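Local coordinates for uncharacterized protein (PDB 3P02) that is of unknown function but combines an N-terminal region of an E-set-like family with a C-terminal BT_3044-like region built on an antiparallel beta sheet, at residues S119-L124 and V148-L153; N33-T38 and S112-D117; N236-F241 and V277-V282. All coordinates share one frame; numbering follows the deposited sequence. Where two conformers were deposited one is given.

Contact 1: residues S119-L124 and V148-L153; sequences SQKWAL and VLRPIL
Leu-124 and Leu-149 face each other as an antiparallel hydrogen-bonded pair, the tight end of the contact. Leu-124 N gives to Leu-149 O at 2.8 Å; Leu-149 N answers to Leu-124 O at 2.9 Å. The two leucine side chains share one face of the sheet, and on the other Ala-123 CB meets Val-148 CG1 at 3.7 Å. Toward Pro-151 the ladder stops: proline has no N-H to offer, and its CD lies 3.3 Å from Trp-122 O. A water bridges the parting strands, accepting from Trp-122 N at 3.0 Å and donating to Pro-151 O at 2.8 Å. On this looser, partly exposed side, in one of the two deposited conformers of Arg-150, its NE also donates to that water and Lys-121 CG lies over one face of its guanidinium, 3.6 Å from NH2. A bend at chi3 (-59°) carries the ammonium of Lys-121 away from that like charge, to a cation-pi contact with Phe-82. Helix 65-74 brings Leu-66 against Ala-123 and Val-148, while strand 146-154 runs between strand 122-130 and its parallel neighbour, strand 25-30.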
# COMPACT_ATOMS: atom_id res chain seq x y z
N SER A 119 3.74 -4.42 -6.31
CA SER A 119 5.03 -4.85 -5.76
C SER A 119 6.01 -3.64 -5.66
O SER A 119 7.09 -3.74 -5.07
CB SER A 119 5.67 -5.95 -6.62
OG SER A 119 6.12 -5.43 -7.87
N GLN A 120 5.62 -2.50 -6.28
CA GLN A 120 6.42 -1.28 -6.31
C GLN A 120 5.81 -0.22 -5.43
O GLN A 120 4.60 -0.24 -5.23
CB GLN A 120 6.48 -0.75 -7.75
CG GLN A 120 6.89 -1.82 -8.78
CD GLN A 120 8.30 -2.27 -8.55
OE1 GLN A 120 9.24 -1.49 -8.70
NE2 GLN A 120 8.48 -3.55 -8.13
N LYS A 121 6.63 0.70 -4.90
CA LYS A 121 6.13 1.81 -4.07
C LYS A 121 5.98 3.00 -4.99
O LYS A 121 6.98 3.48 -5.52
CB LYS A 121 7.10 2.16 -2.91
CG LYS A 121 7.15 1.09 -1.82
CD LYS A 121 7.83 1.57 -0.52
CE LYS A 121 9.25 1.99 -0.78
NZ LYS A 121 10.08 2.02 0.46
N TRP A 122 4.75 3.46 -5.20
CA TRP A 122 4.50 4.58 -6.11
C TRP A 122 4.26 5.86 -5.35
O TRP A 122 3.66 5.84 -4.27
CB TRP A 122 3.28 4.26 -6.99
CG TRP A 122 3.44 2.99 -7.77
CD1 TRP A 122 2.94 1.76 -7.44
CD2 TRP A 122 4.19 2.82 -8.98
NE1 TRP A 122 3.35 0.83 -8.38
CE2 TRP A 122 4.10 1.45 -9.34
CE3 TRP A 122 4.95 3.70 -9.79
CZ2 TRP A 122 4.72 0.94 -10.49
CZ3 TRP A 122 5.57 3.19 -10.93
CH2 TRP A 122 5.46 1.83 -11.26
N ALA A 123 4.65 6.98 -5.94
CA ALA A 123 4.38 8.24 -5.26
C ALA A 123 4.09 9.34 -6.26
O ALA A 123 4.63 9.36 -7.35
CB ALA A 123 5.56 8.63 -4.36
N LEU A 124 3.25 10.28 -5.84
CA LEU A 124 2.87 11.43 -6.64
C LEU A 124 3.32 12.72 -5.91
O LEU A 124 2.72 13.09 -4.89
CB LEU A 124 1.34 11.42 -6.90
CG LEU A 124 0.78 12.63 -7.64
CD1 LEU A 124 1.41 12.79 -9.05
CD2 LEU A 124 -0.77 12.55 -7.72
N VAL A 148 3.74 14.69 -0.97
CA VAL A 148 4.05 13.47 -1.71
C VAL A 148 3.01 12.44 -1.32
O VAL A 148 2.94 12.07 -0.14
CB VAL A 148 5.48 12.95 -1.47
CG1 VAL A 148 5.71 11.69 -2.30
CG2 VAL A 148 6.50 14.02 -1.81
N LEU A 149 2.21 11.97 -2.28
CA LEU A 149 1.12 11.05 -1.99
C LEU A 149 1.47 9.65 -2.43
O LEU A 149 1.89 9.46 -3.57
CB LEU A 149 -0.17 11.49 -2.68
CG LEU A 149 -0.59 12.95 -2.46
CD1 LEU A 149 -1.86 13.22 -3.26
CD2 LEU A 149 -0.84 13.23 -0.96
N ARG A 150 1.28 8.67 -1.52
CA ARG A 150 1.56 7.26 -1.79
C ARG A 150 0.25 6.48 -1.83
O ARG A 150 -0.36 6.32 -0.77
CB ARG A 150 2.47 6.68 -0.69
CG ARG A 150 3.39 5.60 -1.22
CD ARG A 150 3.54 4.44 -0.28
NE ARG A 150 3.44 3.18 -1.00
CZ ARG A 150 3.80 2.00 -0.52
NH1 ARG A 150 4.31 1.91 0.71
NH2 ARG A 150 3.65 0.91 -1.24
N PRO A 151 -0.22 5.96 -3.01
CA PRO A 151 -1.45 5.16 -2.97
C PRO A 151 -1.21 3.80 -2.31
O PRO A 151 -0.20 3.12 -2.59
CB PRO A 151 -1.84 4.99 -4.44
CG PRO A 151 -0.56 5.21 -5.22
CD PRO A 151 0.34 6.07 -4.38
N ILE A 152 -2.13 3.41 -1.41
CA ILE A 152 -2.12 2.13 -0.71
C ILE A 152 -3.36 1.38 -1.16
O ILE A 152 -4.45 1.76 -0.75
CB ILE A 152 -2.09 2.32 0.84
CG1 ILE A 152 -0.89 3.18 1.29
CG2 ILE A 152 -2.13 0.98 1.61
CD1 ILE A 152 0.52 2.60 0.87
N LEU A 153 -3.21 0.35 -1.99
CA LEU A 153 -4.37 -0.41 -2.43
C LEU A 153 -4.84 -1.35 -1.31
O LEU A 153 -4.00 -1.86 -0.55
CB LEU A 153 -3.99 -1.27 -3.64
CG LEU A 153 -3.85 -0.53 -4.97
CD1 LEU A 153 -3.07 -1.39 -5.95
CD2 LEU A 153 -5.22 -0.14 -5.51
O HOH W 1 2.27 2.46 -3.78

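Contact 2: residues N33-T38 and S112-D117; sequences NSAKYT and SLDGLD. With EDO (1,2-ethanediol), chain G.
Ala-35 is held to the 112-117 loop by two hydrogen bonds, one at each of its backbone polar atoms. Its N donates to Asp-114 OD1 at 2.7 Å, nearly straight, and meets the carboxylate from above its plane. Its O accepts from Leu-113 N at 2.8 Å. Asp-114 keeps CG beside its own backbone N (chi1 -64°), which turns the carboxylate toward the 33-38 segment. The backbone bond lies where two neighbouring antiparallel strands, 36-45 and 104-112, meet their loops: Lys-36 and Ser-112 form a non-hydrogen-bonded pair, and just after it the chain folds into a type II beta turn from Leu-113 to Leu-116. That turn is closed by Leu-116 N to Leu-113 O at 2.9 Å, with Gly-115 at positive phi (82°). A water links the charged groups, donating to Asp-114 OD1 at 2.6 Å and accepting from Lys-36 NZ at 3.2 Å; Lys-36 NZ and Asp-114 OD1 themselves are not in direct contact. Apolar packing adds Ala-35 CB, 4.0 Å from Leu-113 CB; both side chains touch Leu-153 of strand 146-154.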
# COMPACT_ATOMS: atom_id res chain seq x y z
N ASN A 33 -14.57 -3.42 -8.20
CA ASN A 33 -14.64 -3.77 -9.62
C ASN A 33 -13.59 -2.93 -10.36
O ASN A 33 -12.96 -3.40 -11.31
CB ASN A 33 -16.05 -3.50 -10.17
CG ASN A 33 -17.13 -4.48 -9.73
OD1 ASN A 33 -16.86 -5.62 -9.31
ND2 ASN A 33 -18.39 -4.07 -9.87
N SER A 34 -13.34 -1.72 -9.83
CA SER A 34 -12.33 -0.77 -10.28
C SER A 34 -11.59 -0.28 -9.05
O SER A 34 -12.09 -0.46 -7.93
CB SER A 34 -12.97 0.38 -11.06
OG SER A 34 -13.77 1.21 -10.22
N ALA A 35 -10.44 0.35 -9.23
CA ALA A 35 -9.67 0.89 -8.10
C ALA A 35 -9.66 2.43 -8.22
O ALA A 35 -8.64 3.05 -8.52
CB ALA A 35 -8.27 0.31 -8.12
N LYS A 36 -10.84 3.03 -8.02
CA LYS A 36 -11.02 4.48 -8.14
C LYS A 36 -11.31 5.15 -6.80
O LYS A 36 -12.11 4.66 -5.99
CB LYS A 36 -12.17 4.80 -9.09
CG LYS A 36 -11.86 4.46 -10.54
CD LYS A 36 -12.99 4.98 -11.44
CE LYS A 36 -12.79 4.61 -12.89
NZ LYS A 36 -13.03 3.16 -13.14
N TYR A 37 -10.66 6.30 -6.57
CA TYR A 37 -10.83 7.09 -5.37
C TYR A 37 -10.41 8.53 -5.64
O TYR A 37 -9.35 8.76 -6.25
CB TYR A 37 -10.01 6.51 -4.20
CG TYR A 37 -10.16 7.27 -2.90
CD1 TYR A 37 -11.37 7.29 -2.21
CD2 TYR A 37 -9.08 7.94 -2.34
CE1 TYR A 37 -11.52 7.98 -1.01
CE2 TYR A 37 -9.21 8.64 -1.13
CZ TYR A 37 -10.43 8.65 -0.47
OH TYR A 37 -10.59 9.35 0.70
N THR A 38 -11.20 9.49 -5.17
CA THR A 38 -10.83 10.91 -5.23
C THR A 38 -10.31 11.30 -3.87
O THR A 38 -11.04 11.23 -2.88
CB THR A 38 -11.96 11.81 -5.68
OG1 THR A 38 -12.34 11.42 -6.99
CG2 THR A 38 -11.55 13.30 -5.67
N SER A 112 -6.99 6.36 -10.42
CA SER A 112 -7.58 5.26 -11.20
C SER A 112 -6.50 4.22 -11.31
O SER A 112 -5.62 4.33 -12.16
CB SER A 112 -8.04 5.77 -12.57
OG SER A 112 -9.08 6.72 -12.43
N LEU A 113 -6.46 3.28 -10.33
CA LEU A 113 -5.32 2.37 -10.21
C LEU A 113 -5.47 0.95 -10.71
O LEU A 113 -4.61 0.13 -10.39
CB LEU A 113 -4.92 2.33 -8.72
CG LEU A 113 -4.80 3.72 -8.01
CD1 LEU A 113 -4.35 3.54 -6.58
CD2 LEU A 113 -3.80 4.65 -8.74
N ASP A 114 -6.48 0.68 -11.55
CA ASP A 114 -6.62 -0.67 -12.13
C ASP A 114 -5.34 -1.08 -12.82
O ASP A 114 -4.74 -0.28 -13.56
CB ASP A 114 -7.80 -0.72 -13.11
CG ASP A 114 -9.13 -0.46 -12.44
OD1 ASP A 114 -9.23 0.54 -11.69
OD2 ASP A 114 -10.08 -1.18 -12.75
N GLY A 115 -4.86 -2.26 -12.48
CA GLY A 115 -3.63 -2.77 -13.08
C GLY A 115 -2.33 -2.26 -12.48
O GLY A 115 -1.27 -2.70 -12.92
N LEU A 116 -2.39 -1.37 -11.45
CA LEU A 116 -1.17 -0.86 -10.82
C LEU A 116 -0.39 -2.01 -10.22
O LEU A 116 -0.99 -2.86 -9.55
CB LEU A 116 -1.52 0.17 -9.74
CG LEU A 116 -0.30 0.88 -9.10
CD1 LEU A 116 0.44 1.76 -10.12
CD2 LEU A 116 -0.74 1.72 -7.90
N ASP A 117 0.93 -2.06 -10.45
CA ASP A 117 1.80 -3.11 -9.88
C ASP A 117 2.05 -2.82 -8.41
O ASP A 117 2.87 -1.97 -8.08
CB ASP A 117 3.13 -3.17 -10.66
CG ASP A 117 4.10 -4.26 -10.19
OD1 ASP A 117 3.81 -4.93 -9.16
OD2 ASP A 117 5.15 -4.41 -10.83
C1 EDO G . -5.69 3.74 -15.40
O1 EDO G . -4.85 3.55 -16.56
C2 EDO G . -5.62 2.53 -14.48
O2 EDO G . -5.49 1.36 -15.29
O HOH W 2 -9.90 2.80 -12.89

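Contact 3: residues N236-F241 and V277-V282; sequences NEKLKF and VDYTSV
Asn-236 ND2 has two acceptors, Tyr-279 OH across the contact at 2.9 Å and the backbone O of Asn-209. The phenol oxygen lies in the amide plane, and the nitrogen comes in at the edge of the tyrosine ring, with the two planes 67° apart. CG of Asn-236 stands anti to the backbone N (chi1 -177°), which reaches the amide out to the tyrosine while OD1 turns back to take Lys-238 N at 3.1 Å, from above the amide plane. Lys-238 adds a CH-pi contact: its CB sits over one ring face, 3.9 Å from the Tyr-279 centroid, and its extended chain crosses the ring at about a right angle, with CD 3.7 Å from CE2. Thr-280 CG2 covers the opposite face. Replacing Tyr-279 by an alanine would probably leave Asn-236 ND2 without one of its two acceptors and take away the ring face on which Lys-238 CB rests. Beside the ring the backbones join, Val-277 N donating to Leu-239 O at 2.7 Å. Lys-240 CD lies 3.7 Å from Val-277 CG2 in one of the two Val-277 conformers, and the ammonium goes on to a salt bridge with Glu-286. Val-277 O is buried without a polar partner, Leu-239 CD2 lying 3.5 Å from it. Asn-236 OD1 and Lys-238 N make an Asx turn that leads into the 3-10 turn 237-239, the connection between antiparallel strands 228-234 and 242-255, which here leans on the end of the next strand of the meander, 262-278.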
# COMPACT_ATOMS: atom_id res chain seq x y z
N ASN A 236 6.82 -16.95 -11.79
CA ASN A 236 8.26 -17.13 -12.02
C ASN A 236 8.61 -18.62 -12.13
O ASN A 236 8.63 -19.31 -11.11
CB ASN A 236 9.06 -16.47 -10.91
CG ASN A 236 10.56 -16.56 -11.13
OD1 ASN A 236 11.03 -16.90 -12.25
ND2 ASN A 236 11.34 -16.23 -10.11
N GLU A 237 8.92 -19.09 -13.36
CA GLU A 237 9.28 -20.50 -13.59
C GLU A 237 10.55 -20.91 -12.82
O GLU A 237 10.68 -22.09 -12.47
CB GLU A 237 9.45 -20.79 -15.08
CG GLU A 237 8.17 -20.68 -15.90
CD GLU A 237 7.03 -21.63 -15.57
OE1 GLU A 237 7.30 -22.83 -15.29
OE2 GLU A 237 5.86 -21.19 -15.61
N LYS A 238 11.47 -19.95 -12.54
CA LYS A 238 12.72 -20.24 -11.80
C LYS A 238 12.45 -20.59 -10.33
O LYS A 238 13.29 -21.24 -9.73
CB LYS A 238 13.71 -19.09 -11.87
CG LYS A 238 14.14 -18.78 -13.30
CD LYS A 238 15.33 -17.83 -13.29
CE LYS A 238 15.66 -17.34 -14.69
NZ LYS A 238 17.02 -16.76 -14.73
N LEU A 239 11.27 -20.21 -9.78
CA LEU A 239 10.92 -20.59 -8.39
C LEU A 239 10.73 -22.08 -8.21
O LEU A 239 10.73 -22.57 -7.06
CB LEU A 239 9.59 -19.93 -8.02
CG LEU A 239 9.53 -18.72 -7.19
CD1 LEU A 239 8.10 -18.52 -6.67
CD2 LEU A 239 10.48 -18.78 -6.00
N LYS A 240 10.45 -22.82 -9.32
CA LYS A 240 10.14 -24.25 -9.31
C LYS A 240 9.01 -24.47 -8.29
O LYS A 240 9.08 -25.37 -7.45
CB LYS A 240 11.38 -25.12 -9.03
CG LYS A 240 12.40 -25.05 -10.16
CD LYS A 240 13.75 -25.58 -9.71
CE LYS A 240 14.83 -25.42 -10.75
NZ LYS A 240 16.15 -25.90 -10.22
N PHE A 241 8.02 -23.55 -8.33
CA PHE A 241 6.87 -23.62 -7.42
C PHE A 241 6.10 -24.90 -7.62
O PHE A 241 5.71 -25.23 -8.74
CB PHE A 241 5.95 -22.41 -7.67
CG PHE A 241 4.75 -22.34 -6.76
CD1 PHE A 241 4.81 -21.63 -5.57
CD2 PHE A 241 3.55 -22.92 -7.14
CE1 PHE A 241 3.67 -21.52 -4.75
CE2 PHE A 241 2.42 -22.84 -6.30
CZ PHE A 241 2.49 -22.15 -5.11
N VAL A 277 12.18 -22.75 -4.74
CA VAL A 277 13.62 -22.66 -4.67
C VAL A 277 14.05 -21.20 -4.46
O VAL A 277 13.52 -20.30 -5.14
CB VAL A 277 14.22 -23.24 -5.99
CG1 VAL A 277 15.72 -23.03 -6.07
CG2 VAL A 277 13.87 -24.71 -6.15
N ASP A 278 15.02 -20.99 -3.57
CA ASP A 278 15.64 -19.70 -3.38
C ASP A 278 16.93 -19.79 -4.20
O ASP A 278 17.88 -20.49 -3.81
CB ASP A 278 15.91 -19.42 -1.90
CG ASP A 278 16.67 -18.12 -1.66
OD1 ASP A 278 17.33 -17.61 -2.62
OD2 ASP A 278 16.62 -17.62 -0.51
N TYR A 279 16.95 -19.16 -5.38
CA TYR A 279 18.12 -19.26 -6.27
C TYR A 279 18.92 -17.95 -6.28
O TYR A 279 19.76 -17.76 -7.17
CB TYR A 279 17.64 -19.66 -7.69
CG TYR A 279 16.72 -18.64 -8.34
CD1 TYR A 279 15.36 -18.61 -8.06
CD2 TYR A 279 17.22 -17.71 -9.27
CE1 TYR A 279 14.52 -17.65 -8.62
CE2 TYR A 279 16.38 -16.78 -9.87
CZ TYR A 279 15.03 -16.75 -9.55
OH TYR A 279 14.20 -15.82 -10.13
N THR A 280 18.66 -17.02 -5.32
CA THR A 280 19.35 -15.73 -5.36
C THR A 280 20.01 -15.33 -4.04
O THR A 280 20.89 -14.46 -4.09
CB THR A 280 18.35 -14.61 -5.78
OG1 THR A 280 17.22 -14.64 -4.91
CG2 THR A 280 17.87 -14.77 -7.23
N SER A 281 19.62 -15.90 -2.88
CA SER A 281 20.23 -15.51 -1.58
C SER A 281 21.69 -15.89 -1.45
O SER A 281 22.48 -15.14 -0.86
CB SER A 281 19.52 -16.18 -0.41
OG SER A 281 18.23 -15.63 -0.23
N VAL A 282 22.01 -17.13 -1.89
CA VAL A 282 23.33 -17.68 -1.70
C VAL A 282 24.07 -17.62 -3.01
O VAL A 282 23.61 -18.22 -3.99
CB VAL A 282 23.33 -19.13 -1.11
CG1 VAL A 282 24.75 -19.66 -0.92
CG2 VAL A 282 22.55 -19.21 0.20

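How the contacts relate
From the N terminus, contact 2 comes first: residues 33-38 wait for 112-117, closing a long loop that holds helix 65-74 and several strands. Two residues later contact 1 opens and closes a shorter loop at 148-153; contact 3 follows at 236-241 and 277-282. The three are in series, none nested or crossed. Contacts 1 and 2 abut: Trp-122 NE1 lies 2.9 Å from Asp-117 O, a probable hydrogen bond, and Pro-151 CB packs 3.6 Å from Leu-113 CD1, tying the four-stranded sheet to the mixed sheet. Contact 3 stands apart at the end of strands of the ten-stranded sheet, its centre about 27 Å from that of contact 1 and 31 Å from that of contact 2.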